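Local coordinates for surface presentation of antigens protein spaK (Salmonella typhimurium, PDB 2FM8), which acts as a type III secretion chaperone, storing effectors such as SipA, SopA, SopE and SopE2 in the bacterial cytoplasm in a secretion-competent state, at residues L40-I54 and F115-E127. Numbering follows the deposited sequence.
Sequences LPSICISVKDDDVWI and FSTALNGFYNYLE
The hairpin of strands 43-48 and 51-54, closed by a type I' turn from Lys-48 to Asp-51, packs obliquely on helix 115-127, where Ile-54 meets Phe-122 and Ile-43 meets Leu-126. Strand 43-48 runs at 142° to the helix, their axes 10.7 Å apart; strand 51-54 runs at 36° to it. Ile-54 divides its branches between two parts of the helix. Its CG2 sits over the centre of one face of Phe-122, a CH-pi contact 3.5 Å from the ring centroid, while CD1 reaches Leu-119 CD2 at 4.0 Å and also touches Phe-115, farther toward the N-terminal end of the helix segment. Phe-122 offers that face with CG anti to its backbone N (chi1 -168°), and Ile-43 CD1 meets the same ring at its edge. Towards the turn, Ile-45 CG2 abuts the edge of the Phe-115 ring, while Ile-45 CD1 packs on Leu-119 CD2. At the other end, Leu-40 CD1 lies 3.6 Å from Tyr-123 CE1, the two side chains nearly perpendicular, and Leu-126 fits against Pro-41 and Ile-43 CG1. Leu-119 and Tyr-123 also pack on the chain of another protein. With no hydrogen bond between the segments, apolar contacts of branched aliphatics and aromatic rings join helix 112-132 to the antiparallel sheet.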
ATOM      1  N   LEU A  40      24.719  -8.179   3.111  1.00 33.29           N
ATOM      2  CA  LEU A  40      23.479  -7.957   2.412  1.00 32.80           C
ATOM      3  C   LEU A  40      22.649  -9.237   2.349  1.00 32.36           C
ATOM      4  O   LEU A  40      23.179 -10.354   2.453  1.00 31.30           O
ATOM      5  CB  LEU A  40      23.752  -7.497   0.985  1.00 33.17           C
ATOM      6  CG  LEU A  40      24.386  -6.121   0.839  1.00 35.01           C
ATOM      7  CD1 LEU A  40      24.786  -5.884  -0.614  1.00 37.44           C
ATOM      8  CD2 LEU A  40      23.423  -5.037   1.314  1.00 34.72           C
ATOM      9  N   PRO A  41      21.346  -9.078   2.135  1.00 31.55           N
ATOM     10  CA  PRO A  41      20.533 -10.256   1.907  1.00 31.94           C
ATOM     11  C   PRO A  41      21.069 -11.070   0.720  1.00 31.21           C
ATOM     12  O   PRO A  41      21.612 -10.499  -0.226  1.00 31.56           O
ATOM     13  CB  PRO A  41      19.156  -9.671   1.581  1.00 31.77           C
ATOM     14  CG  PRO A  41      19.172  -8.298   2.189  1.00 32.26           C
ATOM     15  CD  PRO A  41      20.563  -7.836   2.035  1.00 32.54           C
ATOM     16  N   SER A  42      20.916 -12.380   0.795  1.00 29.98           N
ATOM     17  CA  SER A  42      21.250 -13.251  -0.308  1.00 30.30           C
ATOM     18  C   SER A  42      20.415 -12.992  -1.590  1.00 30.03           C
ATOM     19  O   SER A  42      19.237 -12.659  -1.543  1.00 28.89           O
ATOM     20  CB  SER A  42      21.160 -14.712   0.134  1.00 29.74           C
ATOM     21  OG  SER A  42      21.997 -14.923   1.270  1.00 29.27           O
ATOM     22  N   ILE A  43      21.087 -13.129  -2.735  1.00 30.39           N
ATOM     23  CA  ILE A  43      20.457 -13.037  -4.042  1.00 30.79           C
ATOM     24  C   ILE A  43      20.090 -14.448  -4.550  1.00 31.43           C
ATOM     25  O   ILE A  43      20.939 -15.364  -4.575  1.00 31.27           O
ATOM     26  CB  ILE A  43      21.383 -12.324  -5.012  1.00 30.34           C
ATOM     27  CG1 ILE A  43      21.668 -10.912  -4.492  1.00 30.13           C
ATOM     28  CG2 ILE A  43      20.807 -12.352  -6.454  1.00 29.45           C
ATOM     29  CD1 ILE A  43      22.681 -10.105  -5.320  1.00 30.08           C
ATOM     30  N   CYS A  44      18.821 -14.615  -4.923  1.00 31.65           N
ATOM     31  CA  CYS A  44      18.308 -15.851  -5.484  1.00 32.31           C
ATOM     32  C   CYS A  44      18.090 -15.681  -6.972  1.00 32.31           C
ATOM     33  O   CYS A  44      17.635 -14.637  -7.441  1.00 30.56           O
ATOM     34  CB  CYS A  44      17.005 -16.277  -4.824  1.00 32.64           C
ATOM     35  SG  CYS A  44      17.100 -16.472  -3.030  1.00 36.98           S
ATOM     36  N   ILE A  45      18.440 -16.730  -7.708  1.00 32.83           N
ATOM     37  CA  ILE A  45      18.226 -16.789  -9.135  1.00 34.14           C
ATOM     38  C   ILE A  45      17.419 -18.031  -9.458  1.00 34.96           C
ATOM     39  O   ILE A  45      17.782 -19.141  -9.055  1.00 34.88           O
ATOM     40  CB  ILE A  45      19.530 -16.825  -9.916  1.00 34.12           C
ATOM     41  CG1 ILE A  45      20.430 -15.659  -9.477  1.00 35.07           C
ATOM     42  CG2 ILE A  45      19.209 -16.775 -11.430  1.00 33.46           C
ATOM     43  CD1 ILE A  45      21.845 -15.928  -9.533  1.00 37.08           C
ATOM     44  N   SER A  46      16.325 -17.851 -10.182  1.00 36.35           N
ATOM     45  CA  SER A  46      15.528 -18.998 -10.580  1.00 37.98           C
ATOM     46  C   SER A  46      14.820 -18.869 -11.908  1.00 38.30           C
ATOM     47  O   SER A  46      14.476 -17.774 -12.330  1.00 36.78           O
ATOM     48  CB  SER A  46      14.481 -19.305  -9.530  1.00 38.70           C
ATOM     49  OG  SER A  46      14.204 -20.683  -9.657  1.00 43.45           O
ATOM     50  N   VAL A  47      14.617 -20.031 -12.541  1.00 39.21           N
ATOM     51  CA  VAL A  47      13.816 -20.169 -13.756  1.00 39.62           C
ATOM     52  C   VAL A  47      12.431 -20.694 -13.397  1.00 41.34           C
ATOM     53  O   VAL A  47      12.270 -21.739 -12.756  1.00 41.23           O
ATOM     54  CB  VAL A  47      14.478 -21.102 -14.772  1.00 39.70           C
ATOM     55  CG1 VAL A  47      13.650 -21.184 -16.065  1.00 39.20           C
ATOM     56  CG2 VAL A  47      15.890 -20.618 -15.063  1.00 39.31           C
ATOM     57  N   LYS A  48      11.425 -19.962 -13.829  1.00 42.95           N
ATOM     58  CA  LYS A  48      10.071 -20.269 -13.478  1.00 44.39           C
ATOM     59  C   LYS A  48       9.323 -20.225 -14.787  1.00 44.84           C
ATOM     60  O   LYS A  48       9.114 -19.155 -15.345  1.00 44.66           O
ATOM     61  CB  LYS A  48       9.550 -19.247 -12.475  1.00 44.83           C
ATOM     62  CG  LYS A  48       8.395 -19.728 -11.601  1.00 45.03           C
ATOM     63  CD  LYS A  48       8.117 -18.692 -10.484  1.00 46.36           C
ATOM     64  CE  LYS A  48       6.762 -18.919  -9.778  1.00 47.72           C
ATOM     65  NZ  LYS A  48       6.034 -17.604  -9.520  1.00 49.16           N
ATOM     66  N   ASP A  49       9.010 -21.416 -15.301  1.00 45.63           N
ATOM     67  CA  ASP A  49       8.369 -21.603 -16.603  1.00 45.81           C
ATOM     68  C   ASP A  49       8.840 -20.590 -17.648  1.00 45.25           C
ATOM     69  O   ASP A  49       8.097 -19.674 -18.071  1.00 44.85           O
ATOM     70  CB  ASP A  49       6.829 -21.661 -16.451  1.00 46.82           C
ATOM     71  CG  ASP A  49       6.280 -23.116 -16.502  1.00 50.47           C
ATOM     72  OD1 ASP A  49       7.011 -24.047 -16.969  1.00 53.39           O
ATOM     73  OD2 ASP A  49       5.109 -23.322 -16.090  1.00 54.07           O
ATOM     74  N   ASP A  50      10.106 -20.771 -18.019  1.00 44.37           N
ATOM     75  CA  ASP A  50      10.787 -19.967 -19.040  1.00 44.07           C
ATOM     76  C   ASP A  50      10.957 -18.459 -18.720  1.00 43.38           C
ATOM     77  O   ASP A  50      11.292 -17.683 -19.610  1.00 44.00           O
ATOM     78  CB  ASP A  50      10.092 -20.148 -20.395  1.00 44.80           C
ATOM     79  CG  ASP A  50      10.110 -21.600 -20.870  1.00 46.34           C
ATOM     80  OD1 ASP A  50      11.164 -22.260 -20.698  1.00 49.34           O
ATOM     81  OD2 ASP A  50       9.074 -22.068 -21.404  1.00 47.33           O
ATOM     82  N   ASP A  51      10.732 -18.057 -17.467  1.00 41.72           N
ATOM     83  CA  ASP A  51      11.070 -16.719 -16.999  1.00 40.29           C
ATOM     84  C   ASP A  51      12.265 -16.860 -16.060  1.00 38.61           C
ATOM     85  O   ASP A  51      12.256 -17.707 -15.181  1.00 37.97           O
ATOM     86  CB  ASP A  51       9.925 -16.105 -16.198  1.00 40.16           C
ATOM     87  CG  ASP A  51       8.668 -15.854 -17.024  1.00 41.07           C
ATOM     88  OD1 ASP A  51       8.775 -15.342 -18.145  1.00 40.14           O
ATOM     89  OD2 ASP A  51       7.564 -16.135 -16.520  1.00 40.60           O
ATOM     90  N   VAL A  52      13.279 -16.029 -16.245  1.00 36.77           N
ATOM     91  CA  VAL A  52      14.363 -15.942 -15.283  1.00 36.08           C
ATOM     92  C   VAL A  52      14.124 -14.803 -14.281  1.00 34.45           C
ATOM     93  O   VAL A  52      13.973 -13.647 -14.663  1.00 33.89           O
ATOM     94  CB  VAL A  52      15.706 -15.778 -15.967  1.00 36.16           C
ATOM     95  CG1 VAL A  52      16.808 -15.634 -14.930  1.00 37.11           C
ATOM     96  CG2 VAL A  52      15.976 -17.006 -16.845  1.00 38.15           C
ATOM     97  N   TRP A  53      14.087 -15.159 -13.004  1.00 32.61           N
ATOM     98  CA  TRP A  53      13.927 -14.207 -11.931  1.00 32.54           C
ATOM     99  C   TRP A  53      15.178 -14.072 -11.050  1.00 31.77           C
ATOM    100  O   TRP A  53      15.804 -15.065 -10.663  1.00 29.94           O
ATOM    101  CB  TRP A  53      12.778 -14.651 -11.029  1.00 32.33           C
ATOM    102  CG  TRP A  53      11.410 -14.547 -11.612  1.00 32.23           C
ATOM    103  CD1 TRP A  53      10.761 -15.503 -12.305  1.00 31.85           C
ATOM    104  CD2 TRP A  53      10.499 -13.441 -11.498  1.00 32.24           C
ATOM    105  NE1 TRP A  53       9.523 -15.081 -12.649  1.00 30.93           N
ATOM    106  CE2 TRP A  53       9.324 -13.814 -12.162  1.00 32.26           C
ATOM    107  CE3 TRP A  53      10.564 -12.182 -10.893  1.00 31.55           C
ATOM    108  CZ2 TRP A  53       8.211 -12.966 -12.256  1.00 32.80           C
ATOM    109  CZ3 TRP A  53       9.458 -11.328 -10.990  1.00 31.61           C
ATOM    110  CH2 TRP A  53       8.302 -11.724 -11.659  1.00 32.45           C
ATOM    111  N   ILE A  54      15.510 -12.832 -10.707  1.00 31.38           N
ATOM    112  CA  ILE A  54      16.512 -12.546  -9.673  1.00 31.12           C
ATOM    113  C   ILE A  54      15.748 -11.874  -8.547  1.00 31.17           C
ATOM    114  O   ILE A  54      14.958 -10.951  -8.805  1.00 31.42           O
ATOM    115  CB  ILE A  54      17.617 -11.600 -10.198  1.00 30.28           C
ATOM    116  CG1 ILE A  54      18.347 -12.208 -11.393  1.00 30.12           C
ATOM    117  CG2 ILE A  54      18.651 -11.246  -9.102  1.00 30.70           C
ATOM    118  CD1 ILE A  54      19.163 -11.143 -12.171  1.00 31.76           C
ATOM    119  N   PHE A 115      24.472 -11.202 -18.691  1.00 31.20           N
ATOM    120  CA  PHE A 115      23.861 -11.599 -17.437  1.00 31.07           C
ATOM    121  C   PHE A 115      24.585 -10.980 -16.233  1.00 30.25           C
ATOM    122  O   PHE A 115      23.953 -10.669 -15.239  1.00 28.83           O
ATOM    123  CB  PHE A 115      23.735 -13.118 -17.306  1.00 30.41           C
ATOM    124  CG  PHE A 115      22.783 -13.545 -16.220  1.00 30.25           C
ATOM    125  CD1 PHE A 115      21.460 -13.123 -16.233  1.00 29.47           C
ATOM    126  CD2 PHE A 115      23.226 -14.337 -15.152  1.00 30.88           C
ATOM    127  CE1 PHE A 115      20.578 -13.494 -15.233  1.00 29.58           C
ATOM    128  CE2 PHE A 115      22.358 -14.725 -14.142  1.00 29.75           C
ATOM    129  CZ  PHE A 115      21.032 -14.293 -14.167  1.00 31.13           C
ATOM    130  N   SER A 116      25.902 -10.815 -16.346  1.00 29.96           N
ATOM    131  CA  SER A 116      26.711 -10.130 -15.341  1.00 29.93           C
ATOM    132  C   SER A 116      26.240  -8.706 -15.130  1.00 29.47           C
ATOM    133  O   SER A 116      26.195  -8.249 -14.016  1.00 29.13           O
ATOM    134  CB  SER A 116      28.195 -10.143 -15.727  1.00 29.89           C
ATOM    135  OG  SER A 116      29.031  -9.714 -14.657  1.00 30.86           O
ATOM    136  N   THR A 117      25.870  -8.019 -16.204  1.00 29.90           N
ATOM    137  CA  THR A 117      25.308  -6.672 -16.096  1.00 30.18           C
ATOM    138  C   THR A 117      24.035  -6.676 -15.251  1.00 30.49           C
ATOM    139  O   THR A 117      23.846  -5.806 -14.387  1.00 30.11           O
ATOM    140  CB  THR A 117      25.027  -6.081 -17.491  1.00 30.15           C
ATOM    141  OG1 THR A 117      26.287  -5.866 -18.166  1.00 31.25           O
ATOM    142  CG2 THR A 117      24.240  -4.769 -17.413  1.00 30.84           C
ATOM    143  N   ALA A 118      23.169  -7.659 -15.501  1.00 30.07           N
ATOM    144  CA  ALA A 118      21.956  -7.807 -14.722  1.00 29.72           C
ATOM    145  C   ALA A 118      22.251  -8.129 -13.254  1.00 29.63           C
ATOM    146  O   ALA A 118      21.620  -7.564 -12.374  1.00 27.39           O
ATOM    147  CB  ALA A 118      21.056  -8.905 -15.324  1.00 29.73           C
ATOM    148  N   LEU A 119      23.167  -9.065 -12.988  1.00 29.07           N
ATOM    149  CA  LEU A 119      23.451  -9.443 -11.603  1.00 29.67           C
ATOM    150  C   LEU A 119      24.106  -8.330 -10.786  1.00 28.96           C
ATOM    151  O   LEU A 119      23.789  -8.146  -9.610  1.00 28.15           O
ATOM    152  CB  LEU A 119      24.361 -10.683 -11.514  1.00 30.44           C
ATOM    153  CG  LEU A 119      23.777 -12.065 -11.786  1.00 32.34           C
ATOM    154  CD1 LEU A 119      24.914 -13.146 -11.718  1.00 33.54           C
ATOM    155  CD2 LEU A 119      22.690 -12.395 -10.832  1.00 34.46           C
ATOM    156  N   ASN A 120      25.055  -7.620 -11.394  1.00 28.92           N
ATOM    157  CA  ASN A 120      25.741  -6.529 -10.711  1.00 28.71           C
ATOM    158  C   ASN A 120      24.806  -5.340 -10.519  1.00 29.13           C
ATOM    159  O   ASN A 120      24.858  -4.653  -9.495  1.00 29.01           O
ATOM    160  CB  ASN A 120      26.980  -6.128 -11.498  1.00 28.79           C
ATOM    161  CG  ASN A 120      28.119  -7.125 -11.326  1.00 29.23           C
ATOM    162  OD1 ASN A 120      28.727  -7.207 -10.253  1.00 28.82           O
ATOM    163  ND2 ASN A 120      28.396  -7.891 -12.361  1.00 27.45           N
ATOM    164  N   GLY A 121      23.942  -5.113 -11.509  1.00 28.71           N
ATOM    165  CA  GLY A 121      22.928  -4.086 -11.407  1.00 29.20           C
ATOM    166  C   GLY A 121      21.950  -4.391 -10.276  1.00 28.82           C
ATOM    167  O   GLY A 121      21.605  -3.516  -9.482  1.00 29.99           O
ATOM    168  N   PHE A 122      21.518  -5.639 -10.197  1.00 28.28           N
ATOM    169  CA  PHE A 122      20.674  -6.083  -9.097  1.00 28.46           C
ATOM    170  C   PHE A 122      21.369  -5.891  -7.766  1.00 28.00           C
ATOM    171  O   PHE A 122      20.770  -5.405  -6.834  1.00 28.12           O
ATOM    172  CB  PHE A 122      20.212  -7.531  -9.243  1.00 28.22           C
ATOM    173  CG  PHE A 122      19.125  -7.899  -8.271  1.00 28.34           C
ATOM    174  CD1 PHE A 122      17.792  -7.775  -8.621  1.00 29.53           C
ATOM    175  CD2 PHE A 122      19.434  -8.341  -6.991  1.00 29.25           C
ATOM    176  CE1 PHE A 122      16.777  -8.077  -7.706  1.00 29.88           C
ATOM    177  CE2 PHE A 122      18.431  -8.661  -6.085  1.00 29.03           C
ATOM    178  CZ  PHE A 122      17.102  -8.524  -6.447  1.00 29.16           C
ATOM    179  N   TYR A 123      22.629  -6.276  -7.673  1.00 27.60           N
ATOM    180  CA  TYR A 123      23.413  -5.994  -6.460  1.00 27.73           C
ATOM    181  C   TYR A 123      23.340  -4.519  -6.031  1.00 27.61           C
ATOM    182  O   TYR A 123      23.130  -4.210  -4.847  1.00 27.92           O
ATOM    183  CB  TYR A 123      24.878  -6.428  -6.674  1.00 27.07           C
ATOM    184  CG  TYR A 123      25.752  -6.268  -5.465  1.00 26.87           C
ATOM    185  CD1 TYR A 123      25.874  -7.287  -4.524  1.00 26.46           C
ATOM    186  CD2 TYR A 123      26.444  -5.085  -5.238  1.00 29.32           C
ATOM    187  CE1 TYR A 123      26.664  -7.133  -3.395  1.00 26.66           C
ATOM    188  CE2 TYR A 123      27.252  -4.922  -4.089  1.00 28.30           C
ATOM    189  CZ  TYR A 123      27.356  -5.954  -3.179  1.00 26.94           C
ATOM    190  OH  TYR A 123      28.157  -5.811  -2.056  1.00 27.60           O
ATOM    191  N   ASN A 124      23.585  -3.609  -6.978  1.00 27.72           N
ATOM    192  CA  ASN A 124      23.518  -2.197  -6.710  1.00 28.12           C
ATOM    193  C   ASN A 124      22.143  -1.804  -6.109  1.00 28.01           C
ATOM    194  O   ASN A 124      22.053  -1.105  -5.087  1.00 26.11           O
ATOM    195  CB  ASN A 124      23.685  -1.404  -8.013  1.00 28.88           C
ATOM    196  CG  ASN A 124      25.107  -1.252  -8.454  1.00 30.11           C
ATOM    197  OD1 ASN A 124      26.055  -1.499  -7.724  1.00 29.98           O
ATOM    198  ND2 ASN A 124      25.263  -0.814  -9.695  1.00 34.69           N
ATOM    199  N   TYR A 125      21.072  -2.262  -6.739  1.00 28.59           N
ATOM    200  CA  TYR A 125      19.734  -1.943  -6.219  1.00 29.38           C
ATOM    201  C   TYR A 125      19.451  -2.611  -4.905  1.00 28.82           C
ATOM    202  O   TYR A 125      18.780  -2.042  -4.056  1.00 29.89           O
ATOM    203  CB  TYR A 125      18.633  -2.307  -7.200  1.00 32.17           C
ATOM    204  CG  TYR A 125      18.622  -1.474  -8.438  1.00 34.03           C
ATOM    205  CD1 TYR A 125      18.194  -0.145  -8.430  1.00 38.10           C
ATOM    206  CD2 TYR A 125      18.997  -2.038  -9.640  1.00 38.23           C
ATOM    207  CE1 TYR A 125      18.155   0.590  -9.649  1.00 37.60           C
ATOM    208  CE2 TYR A 125      18.982  -1.328 -10.810  1.00 38.46           C
ATOM    209  CZ  TYR A 125      18.586  -0.040 -10.817  1.00 38.39           C
ATOM    210  OH  TYR A 125      18.610   0.568 -12.065  1.00 42.99           O
ATOM    211  N   LEU A 126      19.932  -3.821  -4.722  1.00 28.32           N
ATOM    212  CA  LEU A 126      19.796  -4.466  -3.424  1.00 28.24           C
ATOM    213  C   LEU A 126      20.403  -3.617  -2.295  1.00 27.36           C
ATOM    214  O   LEU A 126      19.804  -3.484  -1.254  1.00 26.90           O
ATOM    215  CB  LEU A 126      20.395  -5.879  -3.429  1.00 27.77           C
ATOM    216  CG  LEU A 126      20.365  -6.577  -2.058  1.00 28.95           C
ATOM    217  CD1 LEU A 126      18.925  -6.829  -1.588  1.00 30.37           C
ATOM    218  CD2 LEU A 126      21.095  -7.882  -2.091  1.00 29.08           C
ATOM    219  N   GLU A 127      21.601  -3.068  -2.504  1.00 27.40           N
ATOM    220  CA  GLU A 127      22.206  -2.168  -1.535  1.00 27.79           C
ATOM    221  C   GLU A 127      21.305  -0.995  -1.222  1.00 26.96           C
ATOM    222  O   GLU A 127      21.066  -0.672  -0.068  1.00 26.13           O
ATOM    223  CB  GLU A 127      23.556  -1.613  -2.029  1.00 28.12           C
ATOM    224  CG  GLU A 127      24.694  -2.285  -1.421  1.00 32.13           C
ATOM    225  CD  GLU A 127      26.064  -1.765  -1.882  1.00 29.56           C
ATOM    226  OE1 GLU A 127      26.878  -1.477  -0.985  1.00 30.13           O
ATOM    227  OE2 GLU A 127      26.308  -1.662  -3.099  1.00 29.70           O
TER